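Local coordinates for protein Phenolphthiocerol/phthiocerol polyketide synthase subunit C (PDB 8QZI) that probably extends acyl chains in the synthesis of phthiocerol and phenolphthiocerol, and here contributes a carrier domain expected to bear a phosphopantetheine arm, at residues Glu49-Leu54 and Ala120-Met125; His75-Thr80 and Tyr111-Asp116; Glu90-Leu95 and Leu103-Val108. All coordinates share one frame; numbering follows the deposited sequence.

Interaction 1: residues Glu49-Leu54 and Ala120-Met125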
# COMPACT_ATOMS: atom_id res chain seq x y z
N GLU F 49 -29.00 -20.32 -7.58
CA GLU F 49 -27.83 -20.80 -6.83
C GLU F 49 -26.51 -20.30 -7.43
O GLU F 49 -25.50 -21.02 -7.44
CB GLU F 49 -27.85 -22.33 -6.76
CG GLU F 49 -26.98 -23.10 -7.80
CD GLU F 49 -27.15 -22.62 -9.24
OE1 GLU F 49 -27.81 -21.59 -9.46
OE2 GLU F 49 -26.60 -23.28 -10.15
N ARG F 50 -26.47 -19.04 -7.90
CA ARG F 50 -25.61 -18.68 -9.02
C ARG F 50 -24.33 -17.97 -8.60
O ARG F 50 -24.39 -16.87 -8.02
CB ARG F 50 -26.40 -17.82 -10.00
CG ARG F 50 -27.69 -18.47 -10.48
CD ARG F 50 -27.56 -19.28 -11.79
NE ARG F 50 -28.89 -19.45 -12.41
CZ ARG F 50 -29.12 -19.79 -13.68
NH1 ARG F 50 -30.38 -19.90 -14.11
NH2 ARG F 50 -28.13 -20.02 -14.52
N PRO F 51 -23.14 -18.53 -8.88
CA PRO F 51 -21.90 -17.73 -8.84
C PRO F 51 -21.77 -16.76 -10.00
O PRO F 51 -20.91 -15.87 -9.94
CB PRO F 51 -20.78 -18.80 -8.90
CG PRO F 51 -21.41 -20.08 -8.58
CD PRO F 51 -22.83 -19.96 -9.08
N GLY F 52 -22.62 -16.88 -11.03
CA GLY F 52 -22.51 -16.14 -12.28
C GLY F 52 -22.88 -14.67 -12.27
O GLY F 52 -22.11 -13.85 -12.78
N HIS F 53 -24.06 -14.31 -11.74
CA HIS F 53 -24.39 -12.90 -11.63
C HIS F 53 -23.55 -12.18 -10.59
O HIS F 53 -23.42 -10.94 -10.63
CB HIS F 53 -25.86 -12.72 -11.30
CG HIS F 53 -26.74 -12.77 -12.50
ND1 HIS F 53 -28.11 -12.79 -12.42
CD2 HIS F 53 -26.43 -12.83 -13.81
CE1 HIS F 53 -28.62 -12.84 -13.63
NE2 HIS F 53 -27.62 -12.88 -14.50
N LEU F 54 -22.99 -12.93 -9.64
CA LEU F 54 -22.06 -12.35 -8.67
C LEU F 54 -20.90 -11.68 -9.39
O LEU F 54 -20.66 -10.48 -9.24
CB LEU F 54 -21.58 -13.44 -7.72
CG LEU F 54 -20.86 -12.93 -6.48
CD1 LEU F 54 -21.72 -11.94 -5.73
CD2 LEU F 54 -20.50 -14.11 -5.60
N ALA F 120 -15.63 -17.71 -3.26
CA ALA F 120 -15.47 -17.39 -1.84
C ALA F 120 -16.64 -16.57 -1.30
O ALA F 120 -17.13 -16.83 -0.19
CB ALA F 120 -14.14 -16.66 -1.61
N LEU F 121 -17.10 -15.58 -2.05
CA LEU F 121 -18.26 -14.81 -1.61
C LEU F 121 -19.53 -15.65 -1.66
O LEU F 121 -20.42 -15.47 -0.81
CB LEU F 121 -18.41 -13.54 -2.45
CG LEU F 121 -18.18 -12.21 -1.71
CD1 LEU F 121 -16.84 -12.24 -1.00
CD2 LEU F 121 -18.28 -10.96 -2.61
N CYS F 122 -19.64 -16.57 -2.62
CA CYS F 122 -20.85 -17.36 -2.78
C CYS F 122 -21.10 -18.27 -1.58
O CYS F 122 -22.24 -18.69 -1.35
CB CYS F 122 -20.79 -18.16 -4.09
SG CYS F 122 -22.13 -17.85 -5.32
N GLU F 123 -20.06 -18.60 -0.80
CA GLU F 123 -20.28 -19.27 0.48
C GLU F 123 -20.79 -18.29 1.53
O GLU F 123 -21.67 -18.62 2.34
CB GLU F 123 -19.00 -19.95 0.97
CG GLU F 123 -17.76 -19.60 0.17
CD GLU F 123 -17.25 -20.77 -0.64
OE1 GLU F 123 -16.17 -21.30 -0.31
OE2 GLU F 123 -17.94 -21.17 -1.61
N ARG F 124 -20.25 -17.07 1.52
CA ARG F 124 -20.66 -16.06 2.49
C ARG F 124 -22.12 -15.67 2.30
O ARG F 124 -22.92 -15.77 3.23
CB ARG F 124 -19.74 -14.84 2.36
CG ARG F 124 -18.27 -15.19 2.42
CD ARG F 124 -17.82 -15.61 3.83
NE ARG F 124 -18.93 -16.02 4.68
CZ ARG F 124 -19.72 -15.17 5.33
NH1 ARG F 124 -20.71 -15.63 6.09
NH2 ARG F 124 -19.53 -13.86 5.21
N MSE F 125 -22.47 -15.22 1.09
CA MSE F 125 -23.77 -14.62 0.78
C MSE F 125 -24.63 -14.31 2.00
O MSE F 125 -25.44 -15.13 2.43
CB MSE F 125 -24.55 -15.53 -0.19
CG MSE F 125 -24.62 -17.01 0.19
SE MSE F 125 -26.07 -17.99 -0.71
CE MSE F 125 -25.29 -18.28 -2.47

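Interaction 2: residues His75-Thr80 and Tyr111-Asp116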
# COMPACT_ATOMS: atom_id res chain seq x y z
N HIS F 75 -10.50 -13.87 -15.37
CA HIS F 75 -9.31 -14.63 -15.02
C HIS F 75 -8.06 -13.75 -15.02
O HIS F 75 -6.95 -14.24 -15.24
CB HIS F 75 -9.10 -15.81 -15.98
CG HIS F 75 -10.15 -16.88 -15.86
ND1 HIS F 75 -11.09 -16.90 -14.86
CD2 HIS F 75 -10.39 -17.97 -16.63
CE1 HIS F 75 -11.87 -17.96 -15.01
NE2 HIS F 75 -11.46 -18.62 -16.08
N ARG F 76 -8.23 -12.45 -14.78
CA ARG F 76 -7.14 -11.47 -14.84
C ARG F 76 -6.84 -10.91 -13.46
O ARG F 76 -7.74 -10.31 -12.84
CB ARG F 76 -7.49 -10.34 -15.81
CG ARG F 76 -6.46 -9.21 -15.89
CD ARG F 76 -5.78 -9.16 -17.26
NE ARG F 76 -5.38 -7.79 -17.62
CZ ARG F 76 -6.11 -6.97 -18.37
NH1 ARG F 76 -7.28 -7.37 -18.86
NH2 ARG F 76 -5.68 -5.75 -18.64
N PRO F 77 -5.63 -11.06 -12.92
CA PRO F 77 -5.32 -10.44 -11.63
C PRO F 77 -5.40 -8.93 -11.72
O PRO F 77 -4.78 -8.30 -12.58
CB PRO F 77 -3.89 -10.92 -11.34
CG PRO F 77 -3.72 -12.16 -12.18
CD PRO F 77 -4.52 -11.90 -13.42
N LEU F 78 -6.18 -8.34 -10.82
CA LEU F 78 -6.45 -6.91 -10.89
C LEU F 78 -5.36 -6.06 -10.25
O LEU F 78 -5.48 -4.83 -10.25
CB LEU F 78 -7.82 -6.60 -10.27
CG LEU F 78 -8.99 -7.06 -11.16
CD1 LEU F 78 -10.18 -6.12 -11.06
CD2 LEU F 78 -8.52 -7.18 -12.60
N GLU F 79 -4.31 -6.68 -9.70
CA GLU F 79 -3.07 -5.96 -9.47
C GLU F 79 -2.49 -5.43 -10.77
O GLU F 79 -1.83 -4.38 -10.78
CB GLU F 79 -2.06 -6.89 -8.78
CG GLU F 79 -0.62 -6.45 -8.94
CD GLU F 79 0.37 -7.54 -8.57
OE1 GLU F 79 0.10 -8.72 -8.86
OE2 GLU F 79 1.41 -7.21 -7.97
N THR F 80 -2.72 -6.14 -11.88
CA THR F 80 -2.30 -5.74 -13.21
C THR F 80 -3.25 -4.75 -13.87
O THR F 80 -2.91 -4.19 -14.93
CB THR F 80 -2.16 -6.98 -14.10
OG1 THR F 80 -3.46 -7.38 -14.55
CG2 THR F 80 -1.55 -8.14 -13.31
N TYR F 111 -7.69 -13.21 -3.40
CA TYR F 111 -8.55 -13.40 -4.57
C TYR F 111 -7.74 -13.94 -5.75
O TYR F 111 -6.81 -13.27 -6.21
CB TYR F 111 -9.20 -12.08 -4.95
N PRO F 112 -8.09 -15.13 -6.29
CA PRO F 112 -7.25 -15.72 -7.35
C PRO F 112 -6.95 -14.77 -8.49
O PRO F 112 -5.81 -14.70 -8.96
CB PRO F 112 -8.09 -16.92 -7.83
CG PRO F 112 -8.89 -17.29 -6.66
CD PRO F 112 -9.25 -15.98 -5.99
N THR F 113 -7.95 -14.02 -8.93
CA THR F 113 -7.79 -13.12 -10.06
C THR F 113 -8.71 -11.93 -9.90
O THR F 113 -8.51 -11.07 -9.04
CB THR F 113 -8.11 -13.86 -11.36
OG1 THR F 113 -9.41 -14.46 -11.27
CG2 THR F 113 -7.06 -14.94 -11.64
N ILE F 114 -9.74 -11.88 -10.75
CA ILE F 114 -10.77 -10.85 -10.70
C ILE F 114 -12.10 -11.44 -10.23
O ILE F 114 -12.63 -11.03 -9.20
CB ILE F 114 -10.91 -10.13 -12.06
CG1 ILE F 114 -12.30 -9.49 -12.21
CG2 ILE F 114 -10.61 -11.09 -13.20
CD1 ILE F 114 -13.27 -10.23 -13.11
N SER F 115 -12.63 -12.42 -10.96
CA SER F 115 -13.92 -13.02 -10.66
C SER F 115 -13.79 -14.43 -10.11
O SER F 115 -14.63 -15.28 -10.39
CB SER F 115 -14.82 -13.04 -11.89
OG SER F 115 -15.89 -13.97 -11.71
N ASP F 116 -12.73 -14.70 -9.35
CA ASP F 116 -12.74 -15.83 -8.43
C ASP F 116 -12.97 -15.37 -6.99
O ASP F 116 -12.56 -16.04 -6.03
CB ASP F 116 -11.47 -16.66 -8.56
CG ASP F 116 -11.77 -18.07 -9.05
OD1 ASP F 116 -11.93 -18.98 -8.21
OD2 ASP F 116 -11.89 -18.24 -10.28

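Interaction 3: residues Glu90-Leu95 and Leu103-Val108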
# COMPACT_ATOMS: atom_id res chain seq x y z
N GLU F 90 -11.96 0.66 -1.73
CA GLU F 90 -13.21 1.17 -2.27
C GLU F 90 -14.05 0.04 -2.83
O GLU F 90 -15.27 0.02 -2.63
CB GLU F 90 -12.93 2.22 -3.35
CG GLU F 90 -12.24 3.51 -2.85
CD GLU F 90 -11.94 4.48 -3.99
OE1 GLU F 90 -12.82 4.66 -4.87
OE2 GLU F 90 -10.83 5.06 -4.01
N LEU F 91 -13.41 -0.92 -3.49
CA LEU F 91 -14.17 -1.99 -4.13
C LEU F 91 -14.93 -2.82 -3.10
O LEU F 91 -16.14 -3.05 -3.25
CB LEU F 91 -13.24 -2.89 -4.95
CG LEU F 91 -13.93 -4.18 -5.39
CD1 LEU F 91 -15.07 -3.89 -6.39
CD2 LEU F 91 -12.96 -5.20 -5.95
N ARG F 92 -14.24 -3.30 -2.06
CA ARG F 92 -14.86 -4.22 -1.10
C ARG F 92 -15.54 -3.51 0.05
O ARG F 92 -16.01 -4.18 0.98
CB ARG F 92 -13.82 -5.22 -0.58
CG ARG F 92 -12.92 -4.72 0.52
CD ARG F 92 -13.35 -5.24 1.88
NE ARG F 92 -14.02 -4.22 2.66
CZ ARG F 92 -14.29 -4.32 3.96
NH1 ARG F 92 -13.94 -5.42 4.62
NH2 ARG F 92 -14.91 -3.34 4.60
N ASN F 93 -15.62 -2.18 0.03
CA ASN F 93 -16.64 -1.48 0.81
C ASN F 93 -17.96 -1.38 0.05
O ASN F 93 -19.04 -1.39 0.67
CB ASN F 93 -16.16 -0.09 1.21
CG ASN F 93 -15.05 -0.15 2.24
OD1 ASN F 93 -14.25 -1.09 2.25
ND2 ASN F 93 -15.00 0.85 3.12
N ARG F 94 -17.89 -1.30 -1.29
CA ARG F 94 -19.10 -1.38 -2.11
C ARG F 94 -19.72 -2.77 -2.04
O ARG F 94 -20.93 -2.90 -1.84
CB ARG F 94 -18.76 -1.00 -3.55
N LEU F 95 -18.91 -3.82 -2.21
CA LEU F 95 -19.41 -5.18 -2.11
C LEU F 95 -20.17 -5.38 -0.81
O LEU F 95 -21.31 -5.85 -0.81
CB LEU F 95 -18.25 -6.18 -2.19
CG LEU F 95 -17.07 -6.08 -3.17
CD1 LEU F 95 -15.86 -6.79 -2.57
CD2 LEU F 95 -17.41 -6.67 -4.53
N LEU F 103 -17.33 -9.00 5.42
CA LEU F 103 -16.27 -9.98 5.22
C LEU F 103 -14.92 -9.29 5.12
O LEU F 103 -14.83 -8.06 5.03
CB LEU F 103 -16.55 -10.82 3.96
CG LEU F 103 -16.89 -12.29 4.23
CD1 LEU F 103 -15.98 -13.20 3.43
CD2 LEU F 103 -16.77 -12.59 5.71
N PRO F 104 -13.82 -10.07 5.12
CA PRO F 104 -12.51 -9.50 5.44
C PRO F 104 -12.02 -8.45 4.46
O PRO F 104 -12.41 -8.41 3.29
CB PRO F 104 -11.59 -10.73 5.42
CG PRO F 104 -12.29 -11.72 4.55
CD PRO F 104 -13.75 -11.51 4.85
N VAL F 105 -11.11 -7.60 4.96
CA VAL F 105 -10.48 -6.56 4.15
C VAL F 105 -9.27 -7.06 3.37
O VAL F 105 -8.82 -6.36 2.45
CB VAL F 105 -10.06 -5.35 5.02
CG1 VAL F 105 -11.20 -4.92 5.95
CG2 VAL F 105 -8.79 -5.67 5.82
N ALA F 106 -8.74 -8.24 3.71
CA ALA F 106 -7.64 -8.80 2.92
C ALA F 106 -8.05 -8.94 1.45
O ALA F 106 -7.34 -8.47 0.55
CB ALA F 106 -7.22 -10.14 3.50
N LEU F 107 -9.18 -9.60 1.20
CA LEU F 107 -9.80 -9.65 -0.12
C LEU F 107 -8.82 -10.08 -1.21
O LEU F 107 -8.34 -11.21 -1.20
CB LEU F 107 -10.39 -8.29 -0.48
CG LEU F 107 -11.41 -8.36 -1.60
CD1 LEU F 107 -12.63 -9.13 -1.14
CD2 LEU F 107 -11.78 -6.97 -2.05
N VAL F 108 -8.53 -9.18 -2.16
CA VAL F 108 -7.68 -9.52 -3.30
C VAL F 108 -6.29 -9.96 -2.88
O VAL F 108 -5.52 -10.46 -3.71
CB VAL F 108 -7.58 -8.33 -4.28
CG1 VAL F 108 -6.30 -7.53 -4.04
CG2 VAL F 108 -7.66 -8.82 -5.73

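Interaction 1: residues Glu49-Leu54 and Ala120-Met125
The sulfur of C122 is the atom on which most of this contact converges. C122 SG lies 3.5 Å from P51 CA and 3.7 Å from the carbonyl oxygen of R50, and it also touches the proline ring, with P51 CB at 3.9 Å. L54 CD2 is also 4.1 Å from C122 SG. These are van der Waals contacts: no hydrogen bond passes between 49-54 and 120-125. The thiol thus rests against the R50 carbonyl and the CA of P51, and the pyrrolidine ring meets it along its CB and CG atoms.

The second part of the contact is aliphatic. L54 has CG anti to its backbone nitrogen (chi1 -167°), which carries one branch across to the other helix, where L54 CD2 packs 3.8 Å from L121 CB. The two leucine side chains run at about a right angle, so they meet at a branch end and a CB without lying alongside each other. Both also touch L99.

Charge plays little part. R50 NE and E49 OE1 are 3.8 Å apart, but the oxygen stands well out of the guanidinium plane, so no N-H is aimed at the carboxylate. Within 120-125, M125 N, in a poorly ordered terminal residue, donates to L121 O at 2.8 Å.

Only 204 Å² is buried in all. In this carrier-protein helical bundle, the contact packs the chain entering the first helix, 52-66, against the short last helix, 119-124, whose R124 leans on I101 and L103 in the loop following helix 85-98.

Interaction 2: residues His75-Thr80 and Tyr111-Asp116
Apolar contact is carried by L78 and I114, whose side chains meet at a slant: L78 CG is 3.7 Å from I114 CB, and L78 CD2 3.8 Å from I114 CB.

Side chain against backbone is the larger theme. T113 lays its CB 3.7 Å from H75 C, while its methyl touches the same carbonyl group. Its hydroxyl, set between backbone nitrogen and carbonyl carbon (chi1 54°), hydrogen-bonds to the carbonyl of H74, which also bonds S115 through the backbone. I114 CG2 lies against the R76 carbonyl, modelled closer than usual, so the exact spacing is uncertain. The backbones themselves nearly touch, P77 CA lying 4.0 Å from T113 CA.

Within 75-80, P77 O accepts from T80 N at 3.1 Å, which closes a type I turn; T80 OG1 also bonds to it, at an unusually short and doubtful length. Between the segments there is no hydrogen bond; R76 O and I114 N are close but badly angled.

E79, on that turn, pairs with a basic side chain of another protein's chain. Two interhelical loops of the phosphopantetheine-attachment domain are joined here, both resting on helix 52-66: L78 touches I62, and S115 touches A55 as its segment leads toward helix 119-124.

Interaction 3: residues Glu90-Leu95 and Leu103-Val108
R92 reaches 103-108 through a folded chain. Its CG sits between backbone nitrogen and carbonyl carbon (chi1 80°), and further bends at chi2 and chi3 place the guanidinium between N93 and the loop, with NE and NH2 toward N93 and NH1 toward L103 and V105. L107 has CG anti to its nitrogen (chi1 -162°), which brings its CD2 methyl against the R92 methylenes, though the methyl's exact place is uncertain.

The same methyl, approximately placed, meets L95 tip to tip, with L95 CD1 at 4.1 Å from L107 CD2, and more loosely L91. The leucines and the R92 methylenes make the apolar part; the R92 guanidinium lies against the loop.

The far end of R92 is bordered by loop backbone and by a V105 methyl. R92 CD lies 3.6 Å from P104 O, the carbonyl carbon of P104 sits at the guanidinium edge near its plane, and V105 CG1 approaches obliquely, 3.7 Å from R92 CZ. R92 NH1 is only 2.8 Å from L103 O, yet the angle is too poor for a hydrogen bond; the proximity of positive charge to carbonyl oxygen is probably still favourable.

Helix 85-98 is the second long helix of a carrier protein fold, which as in its relatives starts at the serine that takes the phosphopantetheine arm; 103-108 belongs to the loop that follows it.

The rotation of the guanidinium is set from within the helix. R92 NE donates to N93 OD1 at 3.2 Å, with an angle of 145° at the hydrogen, and R92 NH2 adds a weak bond to N93 OD1 at 3.3 Å. E96 receives a hydrogen bond from the backbone nitrogen of L103. L91 and L95 also touch I62 and I58 of helix 52-66, while V105 and A106 each pack on an aromatic side chain of another protein's chain.

Overall arrangement
Interaction 1 is a surface contact, whereas interactions 2 and 3 are partly buried, and interaction 3 lies nearest the centre of the chain. None has a hydrogen bond between its segments. Interaction 1 joins the start of helix 52-66 to helix 119-124 through a thiol, a proline and two leucines. Interaction 2 binds loop to loop, with side chains pressed on peptide groups. Interaction 3 sets a helix against a loop and is the one whose largest contributor is an arginine. Helix 52-66 is shared: it supplies part of interaction 1 and touches the leucines of 2 and 3. R124 packs on L103 and T113 on V108, linking the sites. Another protein's chain meets interactions 2 and 3, but not interaction 1.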